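PDB 3BLX: isocitrate dehydrogenase [NAD] subunit 2 from Saccharomyces cerevisiae, which is one of the two kinds of subunit of the octameric mitochondrial enzyme that oxidatively decarboxylates isocitrate to 2-oxoglutarate with NAD+ in the citric acid cycle. Local coordinates for residues 124-132 and 228-236; 5-13 and 170-178. All coordinates share one frame; numbering follows the deposited sequence.

Contact 1. Residues 124-132 and 228-236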
# COMPACT_ATOMS: atom_id res chain seq x y z
N THR B 124 -3.53 16.07 -54.21
CA THR B 124 -3.53 15.89 -52.77
C THR B 124 -4.48 16.90 -52.16
O THR B 124 -4.98 17.79 -52.84
CB THR B 124 -2.12 16.06 -52.18
OG1 THR B 124 -1.56 17.30 -52.63
CG2 THR B 124 -1.22 14.93 -52.62
N THR B 125 -4.72 16.78 -50.86
CA THR B 125 -5.72 17.62 -50.22
C THR B 125 -5.32 19.11 -50.12
O THR B 125 -6.15 19.99 -50.23
CB THR B 125 -6.28 16.99 -48.90
OG1 THR B 125 -6.75 18.02 -48.03
CG2 THR B 125 -5.24 16.14 -48.19
N TYR B 126 -4.03 19.39 -49.97
CA TYR B 126 -3.56 20.77 -50.00
C TYR B 126 -2.84 21.03 -51.31
O TYR B 126 -2.25 20.12 -51.88
CB TYR B 126 -2.63 21.08 -48.80
CG TYR B 126 -3.34 21.06 -47.45
CD1 TYR B 126 -3.79 22.23 -46.87
CD2 TYR B 126 -3.59 19.87 -46.79
CE1 TYR B 126 -4.47 22.22 -45.65
CE2 TYR B 126 -4.28 19.85 -45.58
CZ TYR B 126 -4.71 21.03 -45.01
OH TYR B 126 -5.39 20.99 -43.82
N GLU B 127 -2.88 22.26 -51.80
CA GLU B 127 -2.26 22.58 -53.09
C GLU B 127 -1.31 23.75 -53.03
O GLU B 127 -1.45 24.66 -52.22
CB GLU B 127 -3.33 22.85 -54.14
CG GLU B 127 -4.38 21.76 -54.22
CD GLU B 127 -5.21 21.82 -55.48
OE1 GLU B 127 -5.12 22.85 -56.19
OE2 GLU B 127 -5.95 20.85 -55.75
N ASN B 128 -0.33 23.72 -53.93
CA ASN B 128 0.61 24.82 -54.09
C ASN B 128 1.45 25.08 -52.87
O ASN B 128 1.83 26.21 -52.59
CB ASN B 128 -0.10 26.10 -54.51
CG ASN B 128 -0.61 26.04 -55.92
OD1 ASN B 128 -1.80 26.27 -56.16
ND2 ASN B 128 0.27 25.70 -56.88
N VAL B 129 1.74 24.01 -52.14
CA VAL B 129 2.62 24.14 -51.01
C VAL B 129 4.08 23.93 -51.43
O VAL B 129 4.42 22.99 -52.11
CB VAL B 129 2.17 23.23 -49.81
CG1 VAL B 129 1.06 22.32 -50.20
CG2 VAL B 129 3.33 22.46 -49.22
N ASP B 130 4.95 24.86 -51.03
CA ASP B 130 6.37 24.71 -51.28
C ASP B 130 7.13 25.27 -50.08
O ASP B 130 7.58 26.40 -50.08
CB ASP B 130 6.78 25.38 -52.60
CG ASP B 130 8.21 25.10 -52.98
OD1 ASP B 130 8.94 24.49 -52.15
OD2 ASP B 130 8.63 25.48 -54.10
N LEU B 131 7.28 24.44 -49.05
CA LEU B 131 7.78 24.90 -47.77
C LEU B 131 9.21 24.45 -47.54
O LEU B 131 9.60 23.37 -47.95
CB LEU B 131 6.88 24.36 -46.67
CG LEU B 131 5.48 24.93 -46.76
CD1 LEU B 131 4.48 24.18 -45.89
CD2 LEU B 131 5.53 26.41 -46.41
N VAL B 132 9.99 25.30 -46.89
CA VAL B 132 11.35 24.93 -46.50
C VAL B 132 11.58 25.24 -45.01
O VAL B 132 11.47 26.40 -44.61
CB VAL B 132 12.43 25.64 -47.36
CG1 VAL B 132 13.80 25.23 -46.92
CG2 VAL B 132 12.24 25.28 -48.80
N VAL B 228 0.11 28.87 -42.06
CA VAL B 228 0.54 27.80 -42.95
C VAL B 228 -0.57 26.81 -43.27
O VAL B 228 -0.63 26.31 -44.37
CB VAL B 228 1.72 27.01 -42.37
CG1 VAL B 228 2.23 26.03 -43.39
CG2 VAL B 228 2.85 27.94 -42.04
N VAL B 229 -1.43 26.51 -42.31
CA VAL B 229 -2.48 25.55 -42.59
C VAL B 229 -3.65 26.14 -43.37
O VAL B 229 -4.28 25.44 -44.19
CB VAL B 229 -3.00 24.84 -41.32
CG1 VAL B 229 -4.31 24.03 -41.62
CG2 VAL B 229 -1.87 23.97 -40.73
N THR B 230 -3.95 27.42 -43.14
CA THR B 230 -5.03 28.04 -43.89
C THR B 230 -4.56 28.28 -45.32
O THR B 230 -5.31 28.12 -46.25
CB THR B 230 -5.63 29.35 -43.24
OG1 THR B 230 -4.58 30.21 -42.83
CG2 THR B 230 -6.51 29.02 -42.00
N ASN B 231 -3.28 28.61 -45.48
CA ASN B 231 -2.77 28.94 -46.80
C ASN B 231 -1.26 28.73 -47.00
O ASN B 231 -0.45 29.65 -46.91
CB ASN B 231 -3.15 30.37 -47.16
CG ASN B 231 -2.53 30.80 -48.46
OD1 ASN B 231 -2.34 29.99 -49.38
ND2 ASN B 231 -2.17 32.08 -48.55
N PRO B 232 -0.89 27.49 -47.32
CA PRO B 232 0.52 27.10 -47.41
C PRO B 232 1.32 27.95 -48.38
O PRO B 232 2.52 28.13 -48.18
CB PRO B 232 0.44 25.66 -47.91
CG PRO B 232 -0.93 25.18 -47.51
CD PRO B 232 -1.81 26.37 -47.54
N SER B 233 0.67 28.44 -49.43
CA SER B 233 1.41 29.13 -50.50
C SER B 233 2.09 30.41 -49.99
O SER B 233 3.11 30.84 -50.54
CB SER B 233 0.50 29.40 -51.70
OG SER B 233 -0.57 30.28 -51.36
N ALA B 234 1.52 30.99 -48.93
CA ALA B 234 2.01 32.24 -48.36
C ALA B 234 3.44 32.15 -47.83
O ALA B 234 4.03 33.16 -47.43
CB ALA B 234 1.09 32.68 -47.25
N TYR B 235 4.01 30.95 -47.84
CA TYR B 235 5.33 30.73 -47.28
C TYR B 235 6.33 30.22 -48.29
O TYR B 235 7.46 29.91 -47.95
CB TYR B 235 5.27 29.77 -46.07
CG TYR B 235 4.76 30.41 -44.80
CD1 TYR B 235 3.40 30.44 -44.51
CD2 TYR B 235 5.64 31.00 -43.89
CE1 TYR B 235 2.94 31.03 -43.35
CE2 TYR B 235 5.18 31.59 -42.73
CZ TYR B 235 3.83 31.59 -42.46
OH TYR B 235 3.38 32.16 -41.30
N THR B 236 5.91 30.13 -49.55
CA THR B 236 6.79 29.61 -50.59
C THR B 236 7.86 30.60 -51.05
O THR B 236 8.67 30.29 -51.89
CB THR B 236 6.01 29.09 -51.79
OG1 THR B 236 5.61 30.19 -52.58
CG2 THR B 236 4.77 28.32 -51.34
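With CG anti to the carbonyl carbon (chi1 -65°), Leu131 sends its two methyls to different partners, CD1 to CG1 of Val228 at 3.8 Å and CD2 to CB of Tyr235. The same choice in Tyr126 (chi1 -67°) carries its ring to the end of helix 221-230, where CE1 lies 3.5 Å from the carbonyl O of Val229, near the ring plane, and OH rests against Val229 CG1. Pro232 fills the middle. Its CB meets CB of Val129 at 3.5 Å, while its CG approaches CD1 of Tyr126 obliquely, at 4.2 Å. Beyond the proline, CG2 of Thr236 packs on CB of Asp130 at 3.8 Å, and a CA-H...O contact joins Thr236 CA to Asp130 O at 3.3 Å. Ser233 OG braces the turn by donating to OD1 of Asn231, 2.7 Å away.

Residues 228-236 lead from helix 221-230 to strand 238-242, the parallel neighbour of strand 130-136, so a helix-to-strand connection packs against the entry to the adjacent strand. The phenol OH of Tyr126 is hydrogen-bonded to Val224 O of the neighbouring subunit 1 chain, whose Arg119 packs on Tyr126 and Pro232; the hydroxyl of Tyr235 is hydrogen-bonded to Glu219 OE1. Cohesion between the two segments thus comes from apolar burial and one CA-H...O contact, whereas both tyrosine hydroxyls bond beyond them, one across the IDH1-IDH2 interface.

Contact 2. Residues 5-13 and 170-178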
# COMPACT_ATOMS: atom_id res chain seq x y z
N GLN B 5 25.91 28.64 -53.83
CA GLN B 5 25.96 27.57 -52.81
C GLN B 5 26.37 28.05 -51.39
O GLN B 5 27.25 28.91 -51.26
CB GLN B 5 26.88 26.43 -53.28
CG GLN B 5 26.49 25.06 -52.74
CD GLN B 5 24.98 24.76 -52.82
OE1 GLN B 5 24.27 25.20 -53.75
NE2 GLN B 5 24.48 24.01 -51.85
N PRO B 6 25.73 27.50 -50.33
CA PRO B 6 26.02 27.93 -48.95
C PRO B 6 27.48 27.73 -48.54
O PRO B 6 28.00 26.62 -48.67
CB PRO B 6 25.13 27.02 -48.10
CG PRO B 6 23.99 26.66 -49.00
CD PRO B 6 24.59 26.57 -50.38
N SER B 7 28.11 28.79 -48.03
CA SER B 7 29.49 28.73 -47.54
C SER B 7 29.62 27.92 -46.25
O SER B 7 30.71 27.42 -45.92
CB SER B 7 30.04 30.14 -47.34
OG SER B 7 31.37 30.10 -46.86
N ILE B 8 28.51 27.78 -45.52
CA ILE B 8 28.48 27.12 -44.21
C ILE B 8 28.90 25.65 -44.22
O ILE B 8 29.87 25.27 -43.56
CB ILE B 8 27.09 27.21 -43.57
CG1 ILE B 8 26.82 28.63 -43.09
CG2 ILE B 8 27.02 26.30 -42.39
CD1 ILE B 8 27.70 29.05 -41.95
N GLY B 9 28.17 24.82 -44.94
CA GLY B 9 28.57 23.43 -45.04
C GLY B 9 29.07 23.07 -46.43
O GLY B 9 28.68 22.03 -46.97
N ARG B 10 29.93 23.92 -46.99
CA ARG B 10 30.40 23.76 -48.38
C ARG B 10 31.00 22.40 -48.69
O ARG B 10 31.77 21.86 -47.90
CB ARG B 10 31.44 24.84 -48.71
CG ARG B 10 30.85 26.11 -49.26
CD ARG B 10 30.57 26.02 -50.76
NE ARG B 10 31.65 26.59 -51.55
CZ ARG B 10 31.86 27.90 -51.71
NH1 ARG B 10 31.06 28.77 -51.11
NH2 ARG B 10 32.87 28.34 -52.46
N TYR B 11 30.65 21.86 -49.85
CA TYR B 11 31.25 20.61 -50.31
C TYR B 11 32.67 20.81 -50.87
O TYR B 11 32.87 21.54 -51.84
CB TYR B 11 30.35 19.95 -51.36
CG TYR B 11 30.87 18.62 -51.88
CD1 TYR B 11 30.95 18.36 -53.25
CD2 TYR B 11 31.28 17.63 -51.00
CE1 TYR B 11 31.41 17.14 -53.73
CE2 TYR B 11 31.75 16.41 -51.47
CZ TYR B 11 31.82 16.17 -52.83
OH TYR B 11 32.29 14.95 -53.29
N THR B 12 33.65 20.16 -50.24
CA THR B 12 35.02 20.12 -50.76
C THR B 12 35.05 19.15 -51.95
O THR B 12 34.95 17.94 -51.77
CB THR B 12 36.02 19.62 -49.69
OG1 THR B 12 36.07 20.55 -48.59
CG2 THR B 12 37.43 19.47 -50.27
N GLY B 13 35.18 19.70 -53.16
CA GLY B 13 35.01 18.93 -54.38
C GLY B 13 35.92 17.73 -54.58
O GLY B 13 35.89 16.76 -53.81
N ARG B 170 22.81 31.17 -39.47
CA ARG B 170 23.66 31.48 -40.63
C ARG B 170 23.25 30.62 -41.81
O ARG B 170 22.98 31.13 -42.89
CB ARG B 170 25.16 31.27 -40.37
CG ARG B 170 25.84 32.42 -39.69
CD ARG B 170 27.29 32.50 -40.07
NE ARG B 170 27.67 33.91 -40.13
CZ ARG B 170 28.08 34.59 -39.08
NH1 ARG B 170 28.17 33.99 -37.90
NH2 ARG B 170 28.39 35.87 -39.21
N TYR B 171 23.20 29.32 -41.59
CA TYR B 171 22.89 28.39 -42.66
C TYR B 171 21.55 28.70 -43.26
O TYR B 171 21.38 28.53 -44.45
CB TYR B 171 22.93 26.94 -42.18
CG TYR B 171 22.78 25.96 -43.32
CD1 TYR B 171 23.89 25.50 -44.02
CD2 TYR B 171 21.53 25.52 -43.71
CE1 TYR B 171 23.76 24.62 -45.07
CE2 TYR B 171 21.38 24.65 -44.77
CZ TYR B 171 22.50 24.20 -45.44
OH TYR B 171 22.36 23.33 -46.50
N ALA B 172 20.61 29.17 -42.46
CA ALA B 172 19.27 29.43 -42.98
C ALA B 172 19.30 30.59 -43.92
O ALA B 172 18.59 30.60 -44.91
CB ALA B 172 18.28 29.70 -41.87
N PHE B 173 20.10 31.59 -43.58
CA PHE B 173 20.28 32.74 -44.45
C PHE B 173 20.94 32.33 -45.79
O PHE B 173 20.37 32.53 -46.84
CB PHE B 173 21.09 33.83 -43.75
CG PHE B 173 20.28 34.68 -42.81
CD1 PHE B 173 20.60 34.78 -41.46
CD2 PHE B 173 19.19 35.39 -43.28
CE1 PHE B 173 19.85 35.58 -40.60
CE2 PHE B 173 18.43 36.19 -42.42
CZ PHE B 173 18.76 36.27 -41.07
N GLU B 174 22.13 31.74 -45.71
CA GLU B 174 22.89 31.28 -46.86
C GLU B 174 22.16 30.27 -47.75
O GLU B 174 22.46 30.11 -48.92
CB GLU B 174 24.24 30.71 -46.42
CG GLU B 174 25.05 31.69 -45.62
CD GLU B 174 26.52 31.63 -45.93
OE1 GLU B 174 27.29 31.31 -45.00
OE2 GLU B 174 26.91 31.90 -47.10
N TYR B 175 21.17 29.60 -47.19
CA TYR B 175 20.37 28.67 -47.94
C TYR B 175 19.20 29.39 -48.60
O TYR B 175 18.71 28.98 -49.64
CB TYR B 175 19.87 27.54 -47.02
CG TYR B 175 19.15 26.42 -47.73
CD1 TYR B 175 17.75 26.42 -47.86
CD2 TYR B 175 19.86 25.36 -48.30
CE1 TYR B 175 17.09 25.40 -48.53
CE2 TYR B 175 19.22 24.34 -48.97
CZ TYR B 175 17.83 24.35 -49.08
OH TYR B 175 17.20 23.32 -49.76
N ALA B 176 18.74 30.47 -47.99
CA ALA B 176 17.67 31.24 -48.60
C ALA B 176 18.23 31.98 -49.82
O ALA B 176 17.64 31.97 -50.90
CB ALA B 176 17.08 32.18 -47.61
N ARG B 177 19.38 32.61 -49.63
CA ARG B 177 20.12 33.22 -50.73
C ARG B 177 20.37 32.20 -51.84
O ARG B 177 20.03 32.43 -52.99
CB ARG B 177 21.42 33.80 -50.19
CG ARG B 177 22.47 34.10 -51.22
CD ARG B 177 23.78 34.50 -50.54
NE ARG B 177 23.65 35.80 -49.89
CZ ARG B 177 24.54 36.30 -49.06
NH1 ARG B 177 25.62 35.58 -48.77
NH2 ARG B 177 24.36 37.51 -48.51
N ALA B 178 20.93 31.05 -51.49
CA ALA B 178 21.24 29.98 -52.45
C ALA B 178 20.06 29.33 -53.23
O ALA B 178 20.29 28.65 -54.22
CB ALA B 178 22.08 28.89 -51.78
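Ile8 and Pro6 press against one side of helix 162-178, and there the packing is close. Holding CG2 anti to the backbone N, Ile8 sets this methyl at the edge of the Tyr171 ring and in its plane, 3.6 Å from CD1, while CD1 of Ile8 reaches CB of Arg170 at 3.7 Å. Pro6 lies further along the helix: its CB lies obliquely to the Tyr171 ring, 4.1 Å from CE1, and its CD meets the methyl of Ala178 at 3.7 Å, although Ala178 is exposed at the rim. Glu174 joins this packing through CB, on Pro6, and OE1, against Ile8 CG1. Cutting Ile8 back to an alanine is likely to open a gap between the Tyr171 ring edge and Arg170 CB.

Looseness is confined to the solvent margin, where Gln5 and Ser7 are exposed. Bent at chi2 (-142°), the Glu174 chain brings OE2 to the backbone N of Ser7, but at 3.5 Å this hydrogen bond is weak, though fairly straight (159° at the hydrogen). The guanidinium of Arg170 turns to salt bridges with Glu210 and Glu166.

Helix 162-178 lies on the central sheet, Tyr171 and Tyr175 resting on Val113 of strand 109-117; the N-terminal segment runs along its flank, Ile8 also touching Phe110 of that strand and Gly9 O hydrogen-bonded to His308 NE2 of helix 296-309.

How the contacts relate
From the N terminus, segment 5-13 comes first and meets helix 162-178 to form contact 2, closing a loop of 156 residues. Before that helix is reached, the chain passes through 124-132, the opening half of contact 1, which closes only at 228-236, 95 residues on. The two loops therefore cross: the segments alternate along the sequence. Their centres lie 24 Å apart, yet the contacts touch, CG1 of Val132 lying 3.7 Å from CE1 of Tyr175. Contact 2 ties the N-terminal segment to a helix packed on the central sheet; contact 1 joins the approach to strand 130-136 with the connection between helix 221-230 and strand 238-242, beside subunit 1.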